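Local coordinates for RimK-related lysine biosynthesis protein (Thermococcus kodakarensis, PDB 5K2M) that probably acts as an ATP-dependent, magnesium-requiring ATP-grasp ligase of the LysX subfamily, working in amino-acid biosynthesis, at residues Arg173-Gly178 and Pro244-Lys249. Numbering follows the deposited sequence.
With PO4 (phosphate ion), chain P.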
# COMPACT_ATOMS: atom_id res chain seq x y z
N ARG A 173 -22.14 -3.53 -56.28
CA ARG A 173 -21.04 -3.64 -55.36
C ARG A 173 -19.79 -3.11 -56.04
O ARG A 173 -19.34 -3.68 -57.02
CB ARG A 173 -20.87 -5.11 -54.98
CG ARG A 173 -19.57 -5.42 -54.28
CD ARG A 173 -19.44 -4.66 -52.97
NE ARG A 173 -18.74 -5.53 -52.04
CZ ARG A 173 -19.20 -5.99 -50.88
NH1 ARG A 173 -20.39 -5.67 -50.39
NH2 ARG A 173 -18.40 -6.78 -50.18
N SER A 174 -19.22 -2.03 -55.51
CA SER A 174 -18.01 -1.44 -56.06
C SER A 174 -16.87 -1.45 -55.04
O SER A 174 -17.09 -1.67 -53.85
CB SER A 174 -18.27 -0.01 -56.55
OG SER A 174 -18.63 0.83 -55.47
N TYR A 175 -15.66 -1.22 -55.53
CA TYR A 175 -14.46 -1.29 -54.71
C TYR A 175 -13.61 -0.06 -54.95
O TYR A 175 -13.38 0.31 -56.10
CB TYR A 175 -13.68 -2.56 -55.06
CG TYR A 175 -14.43 -3.83 -54.76
CD1 TYR A 175 -15.35 -4.35 -55.67
CD2 TYR A 175 -14.23 -4.50 -53.56
CE1 TYR A 175 -16.05 -5.52 -55.39
CE2 TYR A 175 -14.92 -5.66 -53.27
CZ TYR A 175 -15.83 -6.17 -54.18
OH TYR A 175 -16.50 -7.31 -53.87
N VAL A 176 -13.19 0.58 -53.86
CA VAL A 176 -12.31 1.72 -53.89
C VAL A 176 -11.23 1.50 -52.85
O VAL A 176 -11.51 1.31 -51.66
CB VAL A 176 -13.05 3.04 -53.59
CG1 VAL A 176 -12.08 4.22 -53.60
CG2 VAL A 176 -14.15 3.27 -54.61
N ILE A 177 -9.98 1.55 -53.32
CA ILE A 177 -8.82 1.25 -52.51
C ILE A 177 -7.88 2.45 -52.59
O ILE A 177 -7.38 2.77 -53.67
CB ILE A 177 -8.13 -0.04 -52.99
CG1 ILE A 177 -9.10 -1.22 -52.77
CG2 ILE A 177 -6.81 -0.25 -52.25
CD1 ILE A 177 -8.57 -2.60 -53.12
N GLY A 178 -7.70 3.15 -51.47
CA GLY A 178 -6.83 4.32 -51.40
C GLY A 178 -7.24 5.47 -52.30
O GLY A 178 -6.40 6.26 -52.71
N PRO A 244 -15.53 -2.81 -44.46
CA PRO A 244 -14.07 -2.75 -44.27
C PRO A 244 -13.29 -4.08 -44.28
O PRO A 244 -12.07 -4.05 -44.11
CB PRO A 244 -13.94 -2.07 -42.91
CG PRO A 244 -15.13 -2.54 -42.16
CD PRO A 244 -16.24 -2.72 -43.17
N ASN A 245 -13.94 -5.22 -44.46
CA ASN A 245 -13.21 -6.49 -44.67
C ASN A 245 -13.73 -7.15 -45.93
O ASN A 245 -14.31 -8.23 -45.91
CB ASN A 245 -13.33 -7.44 -43.47
CG ASN A 245 -12.33 -8.62 -43.54
OD1 ASN A 245 -11.44 -8.68 -44.40
ND2 ASN A 245 -12.49 -9.58 -42.62
N MET A 246 -13.53 -6.46 -47.04
CA MET A 246 -14.09 -6.85 -48.34
C MET A 246 -13.89 -8.32 -48.73
O MET A 246 -12.78 -8.87 -48.66
CB MET A 246 -13.50 -5.95 -49.43
CG MET A 246 -11.98 -5.99 -49.55
SD MET A 246 -11.32 -5.02 -50.91
CE MET A 246 -11.99 -3.42 -50.53
N GLU A 247 -14.96 -8.97 -49.15
CA GLU A 247 -14.84 -10.18 -49.95
C GLU A 247 -14.94 -9.76 -51.41
O GLU A 247 -15.56 -8.74 -51.73
CB GLU A 247 -15.89 -11.23 -49.57
CG GLU A 247 -15.55 -12.05 -48.31
CD GLU A 247 -16.66 -13.01 -47.92
OE1 GLU A 247 -17.78 -12.53 -47.68
OE2 GLU A 247 -16.43 -14.23 -47.83
N PHE A 248 -14.29 -10.53 -52.29
CA PHE A 248 -14.19 -10.14 -53.69
C PHE A 248 -13.95 -11.27 -54.69
O PHE A 248 -13.75 -10.99 -55.88
CB PHE A 248 -13.09 -9.07 -53.84
CG PHE A 248 -11.74 -9.49 -53.32
CD1 PHE A 248 -10.90 -10.30 -54.08
CD2 PHE A 248 -11.30 -9.06 -52.07
CE1 PHE A 248 -9.66 -10.69 -53.60
CE2 PHE A 248 -10.06 -9.43 -51.59
CZ PHE A 248 -9.24 -10.25 -52.34
N LYS A 249 -13.99 -12.52 -54.25
CA LYS A 249 -13.63 -13.62 -55.14
C LYS A 249 -14.55 -13.69 -56.36
O LYS A 249 -14.09 -14.00 -57.46
CB LYS A 249 -13.57 -14.97 -54.41
CG LYS A 249 -14.90 -15.56 -53.99
CD LYS A 249 -14.69 -16.87 -53.25
CE LYS A 249 -16.01 -17.54 -52.89
NZ LYS A 249 -16.80 -16.75 -51.90
P PO4 P . -21.77 -7.42 -47.32
O1 PO4 P . -22.71 -6.68 -48.23
O2 PO4 P . -21.98 -8.93 -47.39
O3 PO4 P . -20.36 -7.10 -47.76
O4 PO4 P . -21.99 -7.01 -45.89
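Tyr175 turns its ring to Met246 with CG anti to the carbonyl carbon (chi1 -63°), while the methionine chain runs extended through chi2 and turns at chi3 (57°), setting its methyl group at the ring edge. Met246 CE lies 3.9 Å from Tyr175 CD2, near the ring plane. Met246 SD sits at the same edge, 5.2 Å from the Tyr175 ring centroid, a Met-aromatic contact. Ile177 CG1 reaches Met246 CE at 4.3 Å. At the far end of the ring, Tyr175 OH donates to the backbone Glu247 O over 2.7 Å, in the carbonyl plane and on a lone pair. Phe248 CB packs against Tyr175 CE2 at 3.9 Å. Arg173 NE makes a weak hydrogen bond to Tyr175 OH, and Arg173 NH1 holds a phosphate ion, probably from the crystallisation liquor, NH1 to PO4 O3 3.0 Å, beside its salt bridge to the magnesium ligand Asp229. With a phenylalanine in place of Tyr175, Glu247 O would probably lose its phenol donor and Arg173 NE its weak acceptor. The carboxylate of Glu247 turns to Trp128 and Arg11, and a modified side chain of another protein's chain is hydrogen-bonded to Glu247 N and packs on Tyr175. In this ATP-grasp domain the contact joins strand 170-177, flanked by 180-188 and 225-233, to the loop from strand 236-243 into helix 249-255, with Phe248 as N-cap; Met259 of helix 259-272 touches both Tyr175 and Phe248.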